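Local coordinates for putative uncharacterized protein (Dictyostelium purpureum, PDB 4R12) that probably serves as the nicastrin subunit of gamma-secretase, the complex that cleaves membrane proteins such as Notch receptors within the membrane, at residues A[50-53]-A[54-57]; A[78-81]-A[82-86]; A[132-136]-A[137-141]. All coordinates share one frame; numbering follows the deposited sequence.

Contact 1: A[50-53]-A[54-57]. With NAG (2-acetamido-2-deoxy-beta-D-glucopyranose), chain C.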
ATOM      1  N   ILE A  50      14.358 -18.008 -20.760  1.00 40.73           N
ATOM      2  CA  ILE A  50      15.320 -18.419 -19.756  1.00 39.75           C
ATOM      3  C   ILE A  50      14.566 -19.072 -18.600  1.00 41.83           C
ATOM      4  O   ILE A  50      13.822 -18.400 -17.892  1.00 37.46           O
ATOM      5  CB  ILE A  50      16.150 -17.239 -19.237  1.00 38.66           C
ATOM      6  CG1 ILE A  50      17.023 -16.664 -20.361  1.00 41.68           C
ATOM      7  CG2 ILE A  50      17.021 -17.671 -18.068  1.00 40.54           C
ATOM      8  CD1 ILE A  50      17.947 -15.565 -19.892  1.00 40.94           C
ATOM      9  N   ASP A  51      14.748 -20.381 -18.430  1.00 43.08           N
ATOM     10  CA  ASP A  51      14.052 -21.135 -17.380  1.00 41.65           C
ATOM     11  C   ASP A  51      14.991 -22.108 -16.660  1.00 43.83           C
ATOM     12  O   ASP A  51      14.571 -22.866 -15.788  1.00 43.88           O
ATOM     13  CB  ASP A  51      12.849 -21.889 -17.966  1.00 39.33           C
ATOM     14  CG  ASP A  51      13.253 -22.992 -18.940  1.00 43.92           C
ATOM     15  OD1 ASP A  51      14.437 -23.061 -19.337  1.00 44.25           O
ATOM     16  OD2 ASP A  51      12.372 -23.792 -19.324  1.00 43.36           O
ATOM     17  N   ASP A  52      16.262 -22.080 -17.039  1.00 43.61           N
ATOM     18  CA  ASP A  52      17.294 -22.866 -16.365  1.00 45.75           C
ATOM     19  C   ASP A  52      18.674 -22.276 -16.642  1.00 47.87           C
ATOM     20  O   ASP A  52      18.814 -21.380 -17.477  1.00 47.34           O
ATOM     21  CB  ASP A  52      17.246 -24.341 -16.789  1.00 47.87           C
ATOM     22  CG  ASP A  52      17.225 -24.533 -18.300  1.00 50.61           C
ATOM     23  OD1 ASP A  52      17.882 -23.763 -19.030  1.00 50.38           O
ATOM     24  OD2 ASP A  52      16.545 -25.475 -18.764  1.00 51.61           O
ATOM     25  N   ASP A  53      19.681 -22.782 -15.933  1.00 46.50           N
ATOM     26  CA  ASP A  53      21.043 -22.286 -16.067  1.00 48.01           C
ATOM     27  C   ASP A  53      21.527 -22.437 -17.502  1.00 50.48           C
ATOM     28  O   ASP A  53      22.297 -21.607 -18.000  1.00 48.74           O
ATOM     29  CB  ASP A  53      21.982 -23.019 -15.104  1.00 48.92           C
ATOM     30  CG  ASP A  53      21.985 -22.414 -13.714  1.00 50.16           C
ATOM     31  OD1 ASP A  53      21.152 -21.518 -13.456  1.00 48.17           O
ATOM     32  OD2 ASP A  53      22.817 -22.830 -12.875  1.00 50.13           O
ATOM     33  N   GLU A  54      21.054 -23.489 -18.167  1.00 50.04           N
ATOM     34  CA  GLU A  54      21.463 -23.764 -19.536  1.00 51.83           C
ATOM     35  C   GLU A  54      21.009 -22.666 -20.476  1.00 50.03           C
ATOM     36  O   GLU A  54      21.816 -22.120 -21.223  1.00 53.03           O
ATOM     37  CB  GLU A  54      20.922 -25.113 -20.022  1.00 54.42           C
ATOM     38  CG  GLU A  54      21.198 -25.355 -21.511  1.00 57.70           C
ATOM     39  CD  GLU A  54      20.682 -26.696 -22.020  1.00 60.63           C
ATOM     40  OE1 GLU A  54      19.457 -26.942 -21.952  1.00 61.13           O
ATOM     41  OE2 GLU A  54      21.508 -27.502 -22.500  1.00 61.27           O
ATOM     42  N   SER A  55      19.717 -22.352 -20.452  1.00 51.17           N
ATOM     43  CA  SER A  55      19.178 -21.333 -21.344  1.00 50.25           C
ATOM     44  C   SER A  55      19.682 -19.956 -20.933  1.00 49.45           C
ATOM     45  O   SER A  55      19.825 -19.064 -21.773  1.00 50.99           O
ATOM     46  CB  SER A  55      17.644 -21.370 -21.368  1.00 48.52           C
ATOM     47  OG  SER A  55      17.088 -21.335 -20.065  1.00 45.64           O
ATOM     48  N   TYR A  56      19.969 -19.788 -19.645  1.00 49.06           N
ATOM     49  CA  TYR A  56      20.580 -18.554 -19.169  1.00 48.08           C
ATOM     50  C   TYR A  56      21.942 -18.345 -19.851  1.00 53.32           C
ATOM     51  O   TYR A  56      22.169 -17.325 -20.503  1.00 51.78           O
ATOM     52  CB  TYR A  56      20.743 -18.560 -17.644  1.00 46.60           C
ATOM     53  CG  TYR A  56      21.231 -17.229 -17.120  1.00 47.00           C
ATOM     54  CD1 TYR A  56      22.586 -16.943 -17.053  1.00 46.12           C
ATOM     55  CD2 TYR A  56      20.334 -16.244 -16.729  1.00 43.74           C
ATOM     56  CE1 TYR A  56      23.036 -15.728 -16.605  1.00 47.42           C
ATOM     57  CE2 TYR A  56      20.778 -15.018 -16.275  1.00 42.29           C
ATOM     58  CZ  TYR A  56      22.131 -14.765 -16.220  1.00 42.44           C
ATOM     59  OH  TYR A  56      22.592 -13.555 -15.768  1.00 42.27           O
ATOM     60  N   ASN A  57      22.835 -19.320 -19.706  1.00 52.22           N
ATOM     61  CA  ASN A  57      24.165 -19.239 -20.310  1.00 54.71           C
ATOM     62  C   ASN A  57      24.141 -19.162 -21.835  1.00 56.32           C
ATOM     63  O   ASN A  57      24.972 -18.485 -22.439  1.00 60.42           O
ATOM     64  CB  ASN A  57      25.012 -20.435 -19.884  1.00 54.08           C
ATOM     65  CG  ASN A  57      25.371 -20.398 -18.417  1.00 55.93           C
ATOM     66  OD1 ASN A  57      25.578 -19.327 -17.837  1.00 55.31           O
ATOM     67  ND2 ASN A  57      25.453 -21.572 -17.801  1.00 55.71           N
TER
HETATM   68  C1  NAG C   2      21.107 -19.207  -9.062  1.00 49.35           C
HETATM   69  C2  NAG C   2      22.255 -19.865  -9.818  1.00 50.68           C
HETATM   70  C3  NAG C   2      22.080 -21.355  -9.726  1.00 51.69           C
HETATM   71  C4  NAG C   2      22.034 -21.845  -8.310  1.00 51.64           C
HETATM   72  C5  NAG C   2      20.989 -21.063  -7.561  1.00 50.08           C
HETATM   73  C6  NAG C   2      21.153 -21.392  -6.099  1.00 49.99           C
HETATM   74  C7  NAG C   2      23.062 -18.621 -11.733  1.00 50.77           C
HETATM   75  C8  NAG C   2      22.978 -18.462 -13.200  1.00 51.03           C
HETATM   76  N2  NAG C   2      22.298 -19.569 -11.220  1.00 50.91           N
HETATM   77  O3  NAG C   2      23.125 -22.041 -10.388  1.00 53.00           O
HETATM   78  O4  NAG C   2      21.557 -23.169  -8.398  1.00 52.49           O
HETATM   79  O5  NAG C   2      21.154 -19.675  -7.741  1.00 49.17           O
HETATM   80  O6  NAG C   2      22.306 -20.731  -5.616  1.00 50.33           O
HETATM   81  O7  NAG C   2      23.763 -17.928 -11.060  1.00 50.50           O

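Contact 2: A[78-81]-A[82-86]. With NAG (2-acetamido-2-deoxy-beta-D-glucopyranose), chain B.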
ATOM      1  N   ASN A  78      15.719 -11.271 -11.044  1.00 30.76           N
ATOM      2  CA  ASN A  78      16.351 -10.572  -9.936  1.00 31.86           C
ATOM      3  C   ASN A  78      17.501  -9.676 -10.469  1.00 34.10           C
ATOM      4  O   ASN A  78      17.870  -9.839 -11.576  1.00 33.93           O
ATOM      5  CB  ASN A  78      16.793 -11.531  -8.821  1.00 29.88           C
ATOM      6  CG  ASN A  78      17.986 -12.391  -9.196  1.00 36.82           C
ATOM      7  OD1 ASN A  78      18.837 -11.956  -9.910  1.00 36.46           O
ATOM      8  ND2 ASN A  78      18.053 -13.616  -8.678  1.00 34.33           N
ATOM      9  N   SER A  79      18.010  -8.728  -9.693  1.00 32.46           N
ATOM     10  CA  SER A  79      18.986  -7.763 -10.205  1.00 34.69           C
ATOM     11  C   SER A  79      20.188  -8.451 -10.839  1.00 36.32           C
ATOM     12  O   SER A  79      20.523  -8.177 -11.985  1.00 38.11           O
ATOM     13  CB  SER A  79      19.453  -6.805  -9.101  1.00 34.94           C
ATOM     14  OG  SER A  79      19.912  -7.511  -7.962  1.00 37.76           O
ATOM     15  N   THR A  80      20.812  -9.359 -10.100  1.00 36.93           N
ATOM     16  CA  THR A  80      22.049  -9.991 -10.553  1.00 40.27           C
ATOM     17  C   THR A  80      21.880 -10.703 -11.880  1.00 41.52           C
ATOM     18  O   THR A  80      22.693 -10.555 -12.797  1.00 42.06           O
ATOM     19  CB  THR A  80      22.560 -10.997  -9.509  1.00 40.09           C
ATOM     20  OG1 THR A  80      23.142 -10.278  -8.417  1.00 40.15           O
ATOM     21  CG2 THR A  80      23.611 -11.911 -10.115  1.00 45.01           C
ATOM     22  N   SER A  81      20.795 -11.460 -11.970  1.00 35.57           N
ATOM     23  CA  SER A  81      20.508 -12.296 -13.116  1.00 37.96           C
ATOM     24  C   SER A  81      20.141 -11.477 -14.357  1.00 39.61           C
ATOM     25  O   SER A  81      20.584 -11.782 -15.467  1.00 39.36           O
ATOM     26  CB  SER A  81      19.377 -13.272 -12.749  1.00 36.35           C
ATOM     27  OG  SER A  81      18.848 -13.905 -13.892  1.00 37.31           O
ATOM     28  N   VAL A  82      19.337 -10.435 -14.172  1.00 36.47           N
ATOM     29  CA  VAL A  82      18.898  -9.621 -15.300  1.00 38.75           C
ATOM     30  C   VAL A  82      20.005  -8.657 -15.751  1.00 39.97           C
ATOM     31  O   VAL A  82      20.231  -8.484 -16.946  1.00 42.35           O
ATOM     32  CB  VAL A  82      17.609  -8.827 -14.967  1.00 34.56           C
ATOM     33  CG1 VAL A  82      17.320  -7.788 -16.032  1.00 33.81           C
ATOM     34  CG2 VAL A  82      16.408  -9.779 -14.815  1.00 31.86           C
ATOM     35  N   LEU A  83      20.713  -8.053 -14.802  1.00 40.27           N
ATOM     36  CA  LEU A  83      21.723  -7.063 -15.172  1.00 44.19           C
ATOM     37  C   LEU A  83      22.902  -7.707 -15.897  1.00 46.40           C
ATOM     38  O   LEU A  83      23.624  -7.023 -16.611  1.00 49.09           O
ATOM     39  CB  LEU A  83      22.210  -6.284 -13.946  1.00 41.77           C
ATOM     40  CG  LEU A  83      21.180  -5.326 -13.324  1.00 41.08           C
ATOM     41  CD1 LEU A  83      21.829  -4.225 -12.523  1.00 38.88           C
ATOM     42  CD2 LEU A  83      20.280  -4.729 -14.394  1.00 43.17           C
ATOM     43  N   ASN A  84      23.081  -9.015 -15.731  1.00 41.62           N
ATOM     44  CA  ASN A  84      24.158  -9.742 -16.407  1.00 44.95           C
ATOM     45  C   ASN A  84      23.858 -10.098 -17.848  1.00 48.10           C
ATOM     46  O   ASN A  84      24.741 -10.541 -18.582  1.00 50.51           O
ATOM     47  CB  ASN A  84      24.484 -11.025 -15.658  1.00 45.03           C
ATOM     48  CG  ASN A  84      25.513 -10.817 -14.609  1.00 42.73           C
ATOM     49  OD1 ASN A  84      26.397  -9.967 -14.759  1.00 45.79           O
ATOM     50  ND2 ASN A  84      25.422 -11.584 -13.528  1.00 41.51           N
ATOM     51  N   LEU A  85      22.607  -9.924 -18.252  1.00 48.43           N
ATOM     52  CA  LEU A  85      22.221 -10.205 -19.618  1.00 49.89           C
ATOM     53  C   LEU A  85      22.807  -9.154 -20.548  1.00 51.76           C
ATOM     54  O   LEU A  85      22.097  -8.276 -21.017  1.00 52.85           O
ATOM     55  CB  LEU A  85      20.703 -10.251 -19.744  1.00 48.73           C
ATOM     56  CG  LEU A  85      20.059 -11.283 -18.817  1.00 45.70           C
ATOM     57  CD1 LEU A  85      18.542 -11.291 -18.965  1.00 42.97           C
ATOM     58  CD2 LEU A  85      20.648 -12.663 -19.081  1.00 46.11           C
ATOM     59  N   HIS A  86      24.113  -9.242 -20.784  1.00 52.12           N
ATOM     60  CA  HIS A  86      24.777  -8.431 -21.806  1.00 54.55           C
ATOM     61  C   HIS A  86      24.852  -9.238 -23.105  1.00 56.34           C
ATOM     62  O   HIS A  86      25.318 -10.376 -23.106  1.00 56.59           O
ATOM     63  CB  HIS A  86      26.188  -8.005 -21.370  1.00 52.21           C
ATOM     64  CG  HIS A  86      26.309  -7.664 -19.913  1.00 54.02           C
ATOM     65  ND1 HIS A  86      25.692  -6.569 -19.344  1.00 53.66           N
ATOM     66  CD2 HIS A  86      27.006  -8.261 -18.915  1.00 54.28           C
ATOM     67  CE1 HIS A  86      25.997  -6.510 -18.057  1.00 49.61           C
ATOM     68  NE2 HIS A  86      26.788  -7.529 -17.769  1.00 52.26           N
TER
HETATM   69  C1  NAG B   1      18.931 -14.370  -8.478  1.00 39.22           C
HETATM   70  C2  NAG B   1      19.502 -15.101  -7.277  1.00 39.60           C
HETATM   71  C3  NAG B   1      20.550 -16.113  -7.646  1.00 41.05           C
HETATM   72  C4  NAG B   1      20.093 -17.052  -8.717  1.00 41.62           C
HETATM   73  C5  NAG B   1      19.592 -16.217  -9.896  1.00 41.07           C
HETATM   74  C6  NAG B   1      19.028 -17.019 -11.042  1.00 41.60           C
HETATM   75  C7  NAG B   1      19.373 -13.545  -5.496  1.00 38.15           C
HETATM   76  C8  NAG B   1      20.031 -12.399  -4.799  1.00 37.91           C
HETATM   77  N2  NAG B   1      20.089 -14.187  -6.373  1.00 39.24           N
HETATM   78  O3  NAG B   1      20.882 -16.827  -6.475  1.00 41.52           O
HETATM   79  O4  NAG B   1      21.237 -17.781  -9.060  1.00 42.89           O
HETATM   80  O5  NAG B   1      18.612 -15.284  -9.490  1.00 39.67           O
HETATM   81  O6  NAG B   1      18.305 -18.151 -10.653  1.00 41.69           O
HETATM   82  O7  NAG B   1      18.246 -13.834  -5.251  1.00 37.43           O

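Contact 3: A[132-136]-A[137-141]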
ATOM      1  N   ASP A 132      17.501  -6.751  -2.770  1.00 30.94           N
ATOM      2  CA  ASP A 132      18.504  -6.414  -3.781  1.00 31.61           C
ATOM      3  C   ASP A 132      18.206  -5.078  -4.481  1.00 31.61           C
ATOM      4  O   ASP A 132      18.931  -4.672  -5.395  1.00 31.85           O
ATOM      5  CB  ASP A 132      18.654  -7.563  -4.794  1.00 30.70           C
ATOM      6  CG  ASP A 132      17.526  -7.629  -5.828  1.00 31.11           C
ATOM      7  OD1 ASP A 132      16.513  -6.900  -5.722  1.00 29.23           O
ATOM      8  OD2 ASP A 132      17.664  -8.447  -6.761  1.00 31.69           O
ATOM      9  N   GLY A 133      17.148  -4.391  -4.043  1.00 30.40           N
ATOM     10  CA  GLY A 133      16.847  -3.061  -4.552  1.00 29.50           C
ATOM     11  C   GLY A 133      16.546  -2.965  -6.044  1.00 29.31           C
ATOM     12  O   GLY A 133      16.572  -1.891  -6.619  1.00 29.99           O
ATOM     13  N   PHE A 134      16.239  -4.098  -6.655  1.00 27.57           N
ATOM     14  CA  PHE A 134      15.950  -4.196  -8.082  1.00 29.21           C
ATOM     15  C   PHE A 134      14.901  -3.189  -8.596  1.00 28.53           C
ATOM     16  O   PHE A 134      14.972  -2.740  -9.744  1.00 28.97           O
ATOM     17  CB  PHE A 134      15.493  -5.618  -8.376  1.00 30.25           C
ATOM     18  CG  PHE A 134      15.573  -6.012  -9.817  1.00 29.87           C
ATOM     19  CD1 PHE A 134      16.483  -5.430 -10.669  1.00 33.49           C
ATOM     20  CD2 PHE A 134      14.722  -6.992 -10.308  1.00 31.05           C
ATOM     21  CE1 PHE A 134      16.562  -5.822 -11.994  1.00 36.33           C
ATOM     22  CE2 PHE A 134      14.794  -7.384 -11.627  1.00 33.91           C
ATOM     23  CZ  PHE A 134      15.713  -6.792 -12.471  1.00 33.45           C
ATOM     24  N   THR A 135      13.924  -2.848  -7.759  1.00 27.24           N
ATOM     25  CA  THR A 135      12.877  -1.914  -8.175  1.00 27.61           C
ATOM     26  C   THR A 135      13.446  -0.542  -8.543  1.00 30.91           C
ATOM     27  O   THR A 135      12.943   0.120  -9.458  1.00 27.39           O
ATOM     28  CB  THR A 135      11.800  -1.749  -7.070  1.00 27.50           C
ATOM     29  OG1 THR A 135      11.100  -2.986  -6.930  1.00 24.80           O
ATOM     30  CG2 THR A 135      10.788  -0.667  -7.441  1.00 29.51           C
ATOM     31  N   TYR A 136      14.524  -0.143  -7.868  1.00 30.44           N
ATOM     32  CA  TYR A 136      15.055   1.211  -8.008  1.00 31.39           C
ATOM     33  C   TYR A 136      16.157   1.334  -9.042  1.00 31.40           C
ATOM     34  O   TYR A 136      17.044   2.150  -8.904  1.00 35.24           O
ATOM     35  CB  TYR A 136      15.542   1.708  -6.643  1.00 29.98           C
ATOM     36  CG  TYR A 136      14.436   1.582  -5.638  1.00 31.16           C
ATOM     37  CD1 TYR A 136      13.288   2.358  -5.757  1.00 29.98           C
ATOM     38  CD2 TYR A 136      14.503   0.661  -4.596  1.00 29.46           C
ATOM     39  CE1 TYR A 136      12.248   2.240  -4.869  1.00 31.21           C
ATOM     40  CE2 TYR A 136      13.461   0.537  -3.695  1.00 30.52           C
ATOM     41  CZ  TYR A 136      12.333   1.331  -3.841  1.00 31.01           C
ATOM     42  OH  TYR A 136      11.270   1.232  -2.963  1.00 34.67           O
ATOM     43  N   PHE A 137      16.085   0.526 -10.091  1.00 29.22           N
ATOM     44  CA  PHE A 137      16.967   0.676 -11.245  1.00 30.42           C
ATOM     45  C   PHE A 137      16.205   1.286 -12.413  1.00 32.82           C
ATOM     46  O   PHE A 137      14.980   1.155 -12.506  1.00 28.60           O
ATOM     47  CB  PHE A 137      17.558  -0.670 -11.645  1.00 30.16           C
ATOM     48  CG  PHE A 137      18.645  -1.143 -10.729  1.00 32.80           C
ATOM     49  CD1 PHE A 137      18.336  -1.782  -9.538  1.00 32.89           C
ATOM     50  CD2 PHE A 137      19.982  -0.927 -11.051  1.00 34.17           C
ATOM     51  CE1 PHE A 137      19.354  -2.209  -8.678  1.00 33.41           C
ATOM     52  CE2 PHE A 137      20.999  -1.354 -10.203  1.00 34.34           C
ATOM     53  CZ  PHE A 137      20.685  -1.996  -9.018  1.00 32.75           C
ATOM     54  N   SER A 138      16.929   1.947 -13.308  1.00 30.88           N
ATOM     55  CA  SER A 138      16.324   2.581 -14.468  1.00 31.24           C
ATOM     56  C   SER A 138      16.502   1.733 -15.721  1.00 32.66           C
ATOM     57  O   SER A 138      17.610   1.601 -16.239  1.00 33.35           O
ATOM     58  CB  SER A 138      16.923   3.975 -14.698  1.00 31.82           C
ATOM     59  OG  SER A 138      16.312   4.589 -15.817  1.00 33.18           O
ATOM     60  N   PHE A 139      15.403   1.165 -16.203  1.00 30.49           N
ATOM     61  CA  PHE A 139      15.427   0.282 -17.367  1.00 33.46           C
ATOM     62  C   PHE A 139      15.006   1.030 -18.631  1.00 32.93           C
ATOM     63  O   PHE A 139      13.960   1.677 -18.640  1.00 33.08           O
ATOM     64  CB  PHE A 139      14.498  -0.922 -17.150  1.00 31.67           C
ATOM     65  CG  PHE A 139      14.841  -1.741 -15.944  1.00 31.46           C
ATOM     66  CD1 PHE A 139      14.313  -1.426 -14.698  1.00 30.82           C
ATOM     67  CD2 PHE A 139      15.696  -2.823 -16.050  1.00 33.81           C
ATOM     68  CE1 PHE A 139      14.635  -2.175 -13.580  1.00 29.39           C
ATOM     69  CE2 PHE A 139      16.015  -3.583 -14.935  1.00 30.90           C
ATOM     70  CZ  PHE A 139      15.485  -3.257 -13.705  1.00 31.19           C
ATOM     71  N   PRO A 140      15.821   0.944 -19.700  1.00 35.93           N
ATOM     72  CA  PRO A 140      15.520   1.580 -20.990  1.00 37.46           C
ATOM     73  C   PRO A 140      14.666   0.718 -21.928  1.00 38.41           C
ATOM     74  O   PRO A 140      14.503   1.059 -23.113  1.00 39.15           O
ATOM     75  CB  PRO A 140      16.911   1.807 -21.592  1.00 37.51           C
ATOM     76  CG  PRO A 140      17.704   0.660 -21.068  1.00 39.37           C
ATOM     77  CD  PRO A 140      17.197   0.415 -19.659  1.00 36.21           C
ATOM     78  N   PHE A 141      14.143  -0.387 -21.410  1.00 34.09           N
ATOM     79  CA  PHE A 141      13.293  -1.288 -22.177  1.00 33.04           C
ATOM     80  C   PHE A 141      12.115  -1.674 -21.296  1.00 31.25           C
ATOM     81  O   PHE A 141      12.224  -1.601 -20.070  1.00 30.59           O
ATOM     82  CB  PHE A 141      14.068  -2.536 -22.634  1.00 34.69           C
ATOM     83  CG  PHE A 141      14.785  -3.263 -21.520  1.00 35.21           C
ATOM     84  CD1 PHE A 141      14.101  -4.130 -20.671  1.00 32.16           C
ATOM     85  CD2 PHE A 141      16.150  -3.098 -21.333  1.00 36.97           C
ATOM     86  CE1 PHE A 141      14.771  -4.795 -19.654  1.00 32.44           C
ATOM     87  CE2 PHE A 141      16.822  -3.770 -20.323  1.00 38.11           C
ATOM     88  CZ  PHE A 141      16.134  -4.618 -19.484  1.00 35.30           C
TER

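Contact 1: A[50-53]-A[54-57]
S55 and I50 meet where strand 43-50 turns into helix 53-57, with D53 at the start of the helix facing the sugar. The hydroxyl of S55 folds back over the first turn: OG sits between the backbone N and the carbonyl carbon of its own residue (chi1 52°), where it can accept from D51 N at 3.0 Å while lying 2.8 Å from D52 OD1. That same OD1 takes S55 N in a short, nearly straight bond of 2.7 Å, the N-cap interaction of the helix. D52 O and D53 O then receive Y56 N and N57 N, the first regular bonds of the helix. On the apolar side, CG2 of I50 rests 3.8 Å from CD2 of Y56, at the edge of the tyrosine ring, and C8, the methyl of the second N-acetylglucosamine of the N78-linked glycan, lies over one face of that ring, displaced toward the rim. D53 turns its carboxylate to this sugar, accepting hydrogen bonds from it: O3 to OD2 at 2.6 Å, the amide N2 to OD1 at 3.2 Å; Y76 OH is a further partner of OD1. The acids D52, D53 and E54 gather at the amino end of one short helix, where the helix dipole would probably offset part of the mutual repulsion of D52 and E54, and the two acceptors of D53 probably set how this sugar lies against the protein.

Contact 2: A[78-81]-A[82-86]
V82 N and L83 N close the helical turns onto N78 O and S79 O, whereas the next bond, N84 N to T80 O at 3.3 Å, is weak and bent. N78 is the N-cap: its CG sits between its own backbone N and carbonyl carbon (chi1 71°), which swings OD1 over the first turn to accept S81 N at 2.9 Å, nearly straight. The other end of the amide, ND2, carries the first N-acetylglucosamine through a covalent bond to C1, so one side chain both caps the helix and bears the N-linked glycan. This helix, 79-83, connects the parallel strands 67-72 and 90-96 of the small lobe. T80, in the helix, and N84, just past L83, have side chains lying side by side and pointing the same way, with T80 CG2 3.9 Å from N84 ND2. L83 lays CB and CG against S79 O, both 3.2 Å away, alongside the carbonyl that its own amide also uses. L85, at the centre of an inverse gamma turn, brings CG to 3.4 Å from S81 O. The hydroxyl of S81 points back to Y76 O, before the helix, and V82 packs its side chain on F134.

Contact 3: A[132-136]-A[137-141]
F134 and F139 are brought together from different torsions: CG of F134 lies anti to the backbone N (chi1 -162°), carrying its ring forward along the chain, while CG of F139 stands anti to its carbonyl carbon and beside N, sending its ring back. They meet through F134 CE1, 3.3 Å from F139 CZ and near the plane of the F139 ring. The two side chains cross at about a right angle, their ring planes at 81°. F137 meets the turn through its ring edge, CD1 being 3.4 Å from G133 O and 3.5 Å from F134 O, so aromatic hydrogens face carbonyl oxygens. An Asx turn starts the loop: D132 OD1 accepts F134 N at 3.0 Å from above the carboxylate plane, while OD2 turns to S79. Y136 N then bonds to G133 O across the short 3-10 segment 134-135; G133 takes a positive phi. F137 N adds a weak bond to F134 O. With an alanine at F137 the ring edge is gone, and G133 O and F134 O would probably lose their aromatic neighbour while a gap opens beside CD1 of F134. The F134 ring packs on S79 and V82 of helix 79-83 and meets the rings of F77 and F226, F137 leans on L83 of that helix, and the backbone of F137 and F139 bonds to G35, next to strand 33-34.

How the contacts relate
The three contacts follow one another along the small lobe: contact 1 follows strand 43-50, contact 2 lies between parallel strands 67-72 and 90-96, and contact 3 leads into strand 138-139. Contact 2 stands between the others, its centre about 12 Å from that of contact 1 and about 10 Å from that of contact 3, whereas the centres of contacts 1 and 3 are about 21 Å apart and the two do not touch. Helix 79-83 and the residues just after it join contact 1, where S81 O is probably hydrogen-bonded to Y56 OH and L85 packs on I50; S79 OG, probably hydrogen-bonded to D132 OD2, joins contact 3. The segments thus form one continuous patch, with the N78 glycan lying against it.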